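Long-range contact in cell surface protein (Faecalibacterium prausnitzii A2-165, PDB 4GT6), which is of unknown function but, as an extracellular leucine-rich repeat protein, probably binds other proteins at the bacterial cell surface: residues A[235-249]-A[257-271]. Residues are numbered along the deposited sequence; the frame is centred on the assembly and turned at random.
Sequences LIRYPSQREDPAFKI and ETHAFDSCAYLASVK. With EDO (1,2-ethanediol), chain L.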
loop_
_atom_site.group_PDB
_atom_site.type_symbol
_atom_site.label_atom_id
_atom_site.label_comp_id
_atom_site.label_asym_id
_atom_site.label_seq_id
_atom_site.Cartn_x
_atom_site.Cartn_y
_atom_site.Cartn_z
ATOM N N LEU A 235 -15.044 6.582 5.786
ATOM C CA LEU A 235 -14.166 7.493 5.043
ATOM C C LEU A 235 -12.817 6.788 4.908
ATOM O O LEU A 235 -12.202 6.460 5.923
ATOM C CB LEU A 235 -14.024 8.843 5.799
ATOM C CG LEU A 235 -13.477 10.020 4.983
ATOM C CD1 LEU A 235 -13.891 11.343 5.626
ATOM C CD2 LEU A 235 -11.925 9.997 4.868
ATOM N N ILE A 236 -12.373 6.520 3.672
ATOM C CA ILE A 236 -11.146 5.740 3.532
ATOM C C ILE A 236 -9.951 6.563 3.019
ATOM O O ILE A 236 -8.820 6.223 3.383
ATOM C CB ILE A 236 -11.381 4.437 2.724
ATOM C CG1 ILE A 236 -11.675 4.681 1.240
ATOM C CG2 ILE A 236 -12.477 3.497 3.419
ATOM C CD1 ILE A 236 -11.748 3.386 0.423
ATOM N N ARG A 237 -10.165 7.650 2.229
ATOM C CA ARG A 237 -9.030 8.441 1.760
ATOM C C ARG A 237 -9.405 9.904 1.503
ATOM O O ARG A 237 -10.178 10.216 0.590
ATOM C CB ARG A 237 -8.407 7.830 0.472
ATOM C CG ARG A 237 -7.188 8.564 -0.077
ATOM C CD ARG A 237 -5.929 8.325 0.769
ATOM N NE ARG A 237 -5.732 9.384 1.771
ATOM C CZ ARG A 237 -4.717 9.422 2.630
ATOM N NH1 ARG A 237 -3.847 8.418 2.689
ATOM N NH2 ARG A 237 -4.562 10.467 3.439
ATOM N N TYR A 238 -8.845 10.785 2.331
ATOM C CA TYR A 238 -8.920 12.234 2.153
ATOM C C TYR A 238 -7.621 12.621 1.429
ATOM O O TYR A 238 -6.559 12.192 1.874
ATOM C CB TYR A 238 -9.077 12.942 3.497
ATOM C CG TYR A 238 -9.214 14.445 3.363
ATOM C CD1 TYR A 238 -8.087 15.269 3.325
ATOM C CD2 TYR A 238 -10.466 15.049 3.341
ATOM C CE1 TYR A 238 -8.209 16.654 3.204
ATOM C CE2 TYR A 238 -10.602 16.435 3.250
ATOM C CZ TYR A 238 -9.469 17.231 3.182
ATOM O OH TYR A 238 -9.606 18.591 3.074
ATOM N N PRO A 239 -7.658 13.398 0.324
ATOM C CA PRO A 239 -6.412 13.654 -0.434
ATOM C C PRO A 239 -5.445 14.534 0.351
ATOM O O PRO A 239 -5.826 15.609 0.788
ATOM C CB PRO A 239 -6.884 14.316 -1.748
ATOM C CG PRO A 239 -8.340 14.555 -1.609
ATOM C CD PRO A 239 -8.848 14.001 -0.315
ATOM N N SER A 240 -4.222 14.030 0.606
ATOM C CA SER A 240 -3.242 14.732 1.450
ATOM C C SER A 240 -2.867 16.128 0.950
ATOM O O SER A 240 -2.521 16.982 1.760
ATOM C CB SER A 240 -1.970 13.900 1.585
ATOM O OG SER A 240 -2.231 12.748 2.373
ATOM N N GLN A 241 -2.936 16.361 -0.368
ATOM C CA GLN A 241 -2.589 17.659 -0.939
ATOM C C GLN A 241 -3.802 18.581 -1.116
ATOM O O GLN A 241 -3.645 19.702 -1.616
ATOM C CB GLN A 241 -1.817 17.478 -2.264
ATOM C CG GLN A 241 -0.421 16.887 -2.041
ATOM C CD GLN A 241 0.476 17.805 -1.240
ATOM O OE1 GLN A 241 0.498 19.018 -1.433
ATOM N NE2 GLN A 241 1.239 17.252 -0.332
ATOM N N ARG A 242 -4.988 18.173 -0.629
ATOM C CA ARG A 242 -6.182 19.041 -0.689
ATOM C C ARG A 242 -5.916 20.299 0.151
ATOM O O ARG A 242 -5.557 20.204 1.330
ATOM C CB ARG A 242 -7.407 18.274 -0.206
ATOM C CG ARG A 242 -8.669 19.071 -0.322
ATOM C CD ARG A 242 -9.836 18.142 -0.243
ATOM N NE ARG A 242 -11.076 18.910 -0.136
ATOM C CZ ARG A 242 -12.272 18.356 -0.230
ATOM N NH1 ARG A 242 -12.391 17.049 -0.409
ATOM N NH2 ARG A 242 -13.362 19.107 -0.162
ATOM N N GLU A 243 -6.084 21.477 -0.453
ATOM C CA GLU A 243 -5.688 22.734 0.198
ATOM C C GLU A 243 -6.691 23.368 1.178
ATOM O O GLU A 243 -6.330 24.334 1.854
ATOM C CB GLU A 243 -5.301 23.764 -0.869
ATOM C CG GLU A 243 -4.062 23.312 -1.635
ATOM C CD GLU A 243 -3.467 24.291 -2.628
ATOM O OE1 GLU A 243 -3.711 25.511 -2.491
ATOM O OE2 GLU A 243 -2.681 23.842 -3.492
ATOM N N ASP A 244 -7.920 22.849 1.283
ATOM C CA ASP A 244 -8.909 23.456 2.191
ATOM C C ASP A 244 -8.452 23.435 3.648
ATOM O O ASP A 244 -8.092 22.379 4.155
ATOM C CB ASP A 244 -10.263 22.741 2.070
ATOM C CG ASP A 244 -10.768 22.754 0.645
ATOM O OD1 ASP A 244 -11.252 23.816 0.198
ATOM O OD2 ASP A 244 -10.526 21.775 -0.068
ATOM N N PRO A 245 -8.479 24.586 4.346
ATOM C CA PRO A 245 -8.058 24.592 5.756
ATOM C C PRO A 245 -9.008 23.806 6.653
ATOM O O PRO A 245 -8.580 23.372 7.704
ATOM C CB PRO A 245 -8.075 26.083 6.136
ATOM C CG PRO A 245 -8.095 26.815 4.855
ATOM C CD PRO A 245 -8.824 25.949 3.888
ATOM N N ALA A 246 -10.290 23.653 6.265
ATOM C CA ALA A 246 -11.259 22.951 7.107
ATOM C C ALA A 246 -12.000 21.863 6.342
ATOM O O ALA A 246 -12.246 21.992 5.134
ATOM C CB ALA A 246 -12.270 23.935 7.679
ATOM N N PHE A 247 -12.412 20.825 7.068
ATOM C CA PHE A 247 -13.239 19.772 6.480
ATOM C C PHE A 247 -14.221 19.293 7.524
ATOM O O PHE A 247 -13.850 19.131 8.676
ATOM C CB PHE A 247 -12.404 18.598 5.920
ATOM C CG PHE A 247 -13.266 17.531 5.260
ATOM C CD1 PHE A 247 -13.966 17.803 4.082
ATOM C CD2 PHE A 247 -13.397 16.263 5.830
ATOM C CE1 PHE A 247 -14.776 16.826 3.483
ATOM C CE2 PHE A 247 -14.168 15.270 5.203
ATOM C CZ PHE A 247 -14.872 15.564 4.049
ATOM N N LYS A 248 -15.481 19.121 7.136
ATOM C CA LYS A 248 -16.499 18.556 8.010
ATOM C C LYS A 248 -16.867 17.199 7.433
ATOM O O LYS A 248 -17.361 17.105 6.300
ATOM C CB LYS A 248 -17.747 19.462 8.145
ATOM C CG LYS A 248 -18.817 18.860 9.077
ATOM C CD LYS A 248 -20.031 19.795 9.272
ATOM C CE LYS A 248 -21.018 19.805 8.098
ATOM N NZ LYS A 248 -21.937 20.994 8.186
ATOM N N ILE A 249 -16.627 16.147 8.205
ATOM C CA ILE A 249 -16.974 14.787 7.761
ATOM C C ILE A 249 -18.519 14.707 7.697
ATOM O O ILE A 249 -19.190 15.074 8.661
ATOM C CB ILE A 249 -16.359 13.730 8.707
ATOM C CG1 ILE A 249 -14.807 13.772 8.616
ATOM C CG2 ILE A 249 -16.910 12.319 8.385
ATOM C CD1 ILE A 249 -14.090 13.024 9.768
ATOM N N GLU A 257 -11.586 5.319 8.494
ATOM C CA GLU A 257 -10.743 4.144 8.350
ATOM C C GLU A 257 -9.246 4.488 8.631
ATOM O O GLU A 257 -8.863 5.663 8.705
ATOM C CB GLU A 257 -10.971 3.480 6.973
ATOM C CG GLU A 257 -10.471 2.043 6.836
ATOM C CD GLU A 257 -10.799 1.135 8.007
ATOM O OE1 GLU A 257 -11.970 0.702 8.102
ATOM O OE2 GLU A 257 -9.923 0.948 8.885
ATOM N N THR A 258 -8.442 3.456 8.879
ATOM C CA THR A 258 -7.025 3.600 9.209
ATOM C C THR A 258 -6.314 4.460 8.155
ATOM O O THR A 258 -6.550 4.297 6.954
ATOM C CB THR A 258 -6.360 2.218 9.409
ATOM O OG1 THR A 258 -4.988 2.395 9.784
ATOM C CG2 THR A 258 -6.436 1.324 8.179
ATOM N N HIS A 259 -5.487 5.417 8.621
ATOM C CA HIS A 259 -4.688 6.342 7.793
ATOM C C HIS A 259 -5.530 7.135 6.760
ATOM O O HIS A 259 -4.975 7.598 5.760
ATOM C CB HIS A 259 -3.542 5.544 7.102
ATOM C CG HIS A 259 -2.637 4.877 8.099
ATOM N ND1 HIS A 259 -2.629 3.500 8.271
ATOM C CD2 HIS A 259 -1.774 5.429 8.984
ATOM C CE1 HIS A 259 -1.762 3.262 9.249
ATOM N NE2 HIS A 259 -1.205 4.391 9.691
ATOM N N ALA A 260 -6.858 7.329 7.005
ATOM C CA ALA A 260 -7.705 8.015 6.012
ATOM C C ALA A 260 -7.263 9.463 5.777
ATOM O O ALA A 260 -7.434 9.987 4.674
ATOM C CB ALA A 260 -9.180 7.985 6.440
ATOM N N PHE A 261 -6.697 10.111 6.815
ATOM C CA PHE A 261 -6.235 11.506 6.727
ATOM C C PHE A 261 -4.743 11.604 7.001
ATOM O O PHE A 261 -4.269 12.664 7.388
ATOM C CB PHE A 261 -6.981 12.400 7.739
ATOM C CG PHE A 261 -8.437 12.682 7.490
ATOM C CD1 PHE A 261 -9.420 11.798 7.933
ATOM C CD2 PHE A 261 -8.842 13.886 6.910
ATOM C CE1 PHE A 261 -10.779 12.082 7.747
ATOM C CE2 PHE A 261 -10.200 14.161 6.706
ATOM C CZ PHE A 261 -11.162 13.261 7.132
ATOM N N ASP A 262 -3.977 10.533 6.778
ATOM C CA ASP A 262 -2.560 10.637 7.081
ATOM C C ASP A 262 -1.872 11.647 6.145
ATOM O O ASP A 262 -2.289 11.834 4.991
ATOM C CB ASP A 262 -1.849 9.263 7.085
ATOM C CG ASP A 262 -1.672 8.511 5.753
ATOM O OD1 ASP A 262 -2.163 8.995 4.720
ATOM O OD2 ASP A 262 -1.027 7.450 5.757
ATOM N N SER A 263 -0.878 12.369 6.702
ATOM C CA SER A 263 -0.001 13.308 5.998
ATOM C C SER A 263 -0.727 14.432 5.234
ATOM O O SER A 263 -0.252 14.847 4.166
ATOM C CB SER A 263 0.943 12.558 5.058
ATOM O OG SER A 263 1.797 11.715 5.815
ATOM N N CYS A 264 -1.837 14.967 5.786
ATOM C CA CYS A 264 -2.498 16.122 5.152
ATOM C C CYS A 264 -1.627 17.355 5.348
ATOM O O CYS A 264 -1.383 17.758 6.484
ATOM C CB CYS A 264 -3.892 16.338 5.719
ATOM S SG CYS A 264 -5.050 15.033 5.283
ATOM N N ALA A 265 -1.134 17.925 4.261
ATOM C CA ALA A 265 -0.227 19.072 4.317
ATOM C C ALA A 265 -0.928 20.395 4.715
ATOM O O ALA A 265 -0.265 21.284 5.252
ATOM C CB ALA A 265 0.451 19.251 2.961
ATOM N N TYR A 266 -2.239 20.530 4.437
ATOM C CA TYR A 266 -2.946 21.808 4.612
ATOM C C TYR A 266 -4.091 21.789 5.606
ATOM O O TYR A 266 -4.482 22.864 6.084
ATOM C CB TYR A 266 -3.504 22.283 3.254
ATOM C CG TYR A 266 -2.440 22.450 2.186
ATOM C CD1 TYR A 266 -1.705 23.628 2.084
ATOM C CD2 TYR A 266 -2.177 21.433 1.269
ATOM C CE1 TYR A 266 -0.708 23.779 1.118
ATOM C CE2 TYR A 266 -1.186 21.577 0.290
ATOM C CZ TYR A 266 -0.457 22.754 0.219
ATOM O OH TYR A 266 0.507 22.918 -0.746
ATOM N N LEU A 267 -4.691 20.619 5.851
ATOM C CA LEU A 267 -5.859 20.510 6.733
ATOM C C LEU A 267 -5.558 21.048 8.133
ATOM O O LEU A 267 -4.665 20.533 8.813
ATOM C CB LEU A 267 -6.328 19.049 6.796
ATOM C CG LEU A 267 -7.661 18.793 7.541
ATOM C CD1 LEU A 267 -8.847 19.475 6.835
ATOM C CD2 LEU A 267 -7.930 17.321 7.660
ATOM N N ALA A 268 -6.295 22.103 8.550
ATOM C CA ALA A 268 -6.073 22.767 9.847
ATOM C C ALA A 268 -7.189 22.482 10.860
ATOM O O ALA A 268 -6.961 22.570 12.068
ATOM C CB ALA A 268 -5.940 24.279 9.646
ATOM N N SER A 269 -8.389 22.145 10.371
ATOM C CA SER A 269 -9.534 21.926 11.244
ATOM C C SER A 269 -10.370 20.771 10.735
ATOM O O SER A 269 -10.689 20.745 9.559
ATOM C CB SER A 269 -10.382 23.198 11.288
ATOM O OG SER A 269 -11.544 23.022 12.082
ATOM N N VAL A 270 -10.748 19.835 11.609
ATOM C CA VAL A 270 -11.614 18.735 11.178
ATOM C C VAL A 270 -12.802 18.638 12.151
ATOM O O VAL A 270 -12.636 18.855 13.355
ATOM C CB VAL A 270 -10.862 17.382 10.996
ATOM C CG1 VAL A 270 -10.265 16.861 12.307
ATOM C CG2 VAL A 270 -11.746 16.320 10.324
ATOM N N LYS A 271 -14.001 18.326 11.611
ATOM C CA LYS A 271 -15.201 18.153 12.424
ATOM C C LYS A 271 -15.811 16.798 12.110
ATOM O O LYS A 271 -15.935 16.435 10.941
ATOM C CB LYS A 271 -16.200 19.301 12.213
ATOM C CG LYS A 271 -15.668 20.598 12.809
ATOM C CD LYS A 271 -16.545 21.815 12.590
ATOM C CE LYS A 271 -15.867 23.070 13.096
ATOM N NZ LYS A 271 -15.500 22.979 14.538
HETATM C C1 EDO L . -3.315 -1.109 10.222
HETATM O O1 EDO L . -3.479 0.235 9.801
HETATM C C2 EDO L . -4.607 -1.716 10.797
HETATM O O2 EDO L . -5.486 -2.023 9.741
HETATM O O HOH W 1 -8.414 4.139 5.086
HETATM O O HOH W 2 -5.914 6.106 3.168
HETATM O O HOH W 3 -4.227 18.679 3.230
HETATM O O HOH W 4 1.469 15.211 2.138
HETATM O O HOH W 5 0.473 20.942 -3.091
HETATM O O HOH W 6 -13.792 21.791 10.244
#
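Arg237 reaches Asp262 by a doubled-back route. Its CB sets out away from 257-271, the side chain packs on Leu224 and Ile210, and bends at chi2 (74°) and chi3 (-94°) bring the guanidinium round. NE and NH2 grip a single atom side-on, Tyr238 O, the carbonyl of the next residue, which holds the group's rotation. NH1 meets Asp262 OD1 on the syn side at 2.7 Å, a salt bridge, but stands 31° out of the carboxylate plane; NH1 also bonds Phe201 O. NH2 takes Asp262 O at 3.1 Å, on a lone pair. Ala260 O and His259 O lie over one guanidinium face without hydrogen bonding to it. Asp262 O also accepts Ser240 OG at 2.8 Å.

Next along the chain, Tyr238 lays its CB over the face of the Phe261 ring, 3.9 Å from the centroid; the two rings are near parallel but slid apart. Phe247 CD2 comes in at the edge of Phe261, whose CZ also touches Leu235 CD1 and Ile249 CD1. At the exposed end, Glu243 CG sits over the centre of the Tyr266 ring. Strands 246-248 and 269-271 pair in parallel. Such stacked coils around an apolar core characterise the leucine-rich repeat solenoid, here of BspA type.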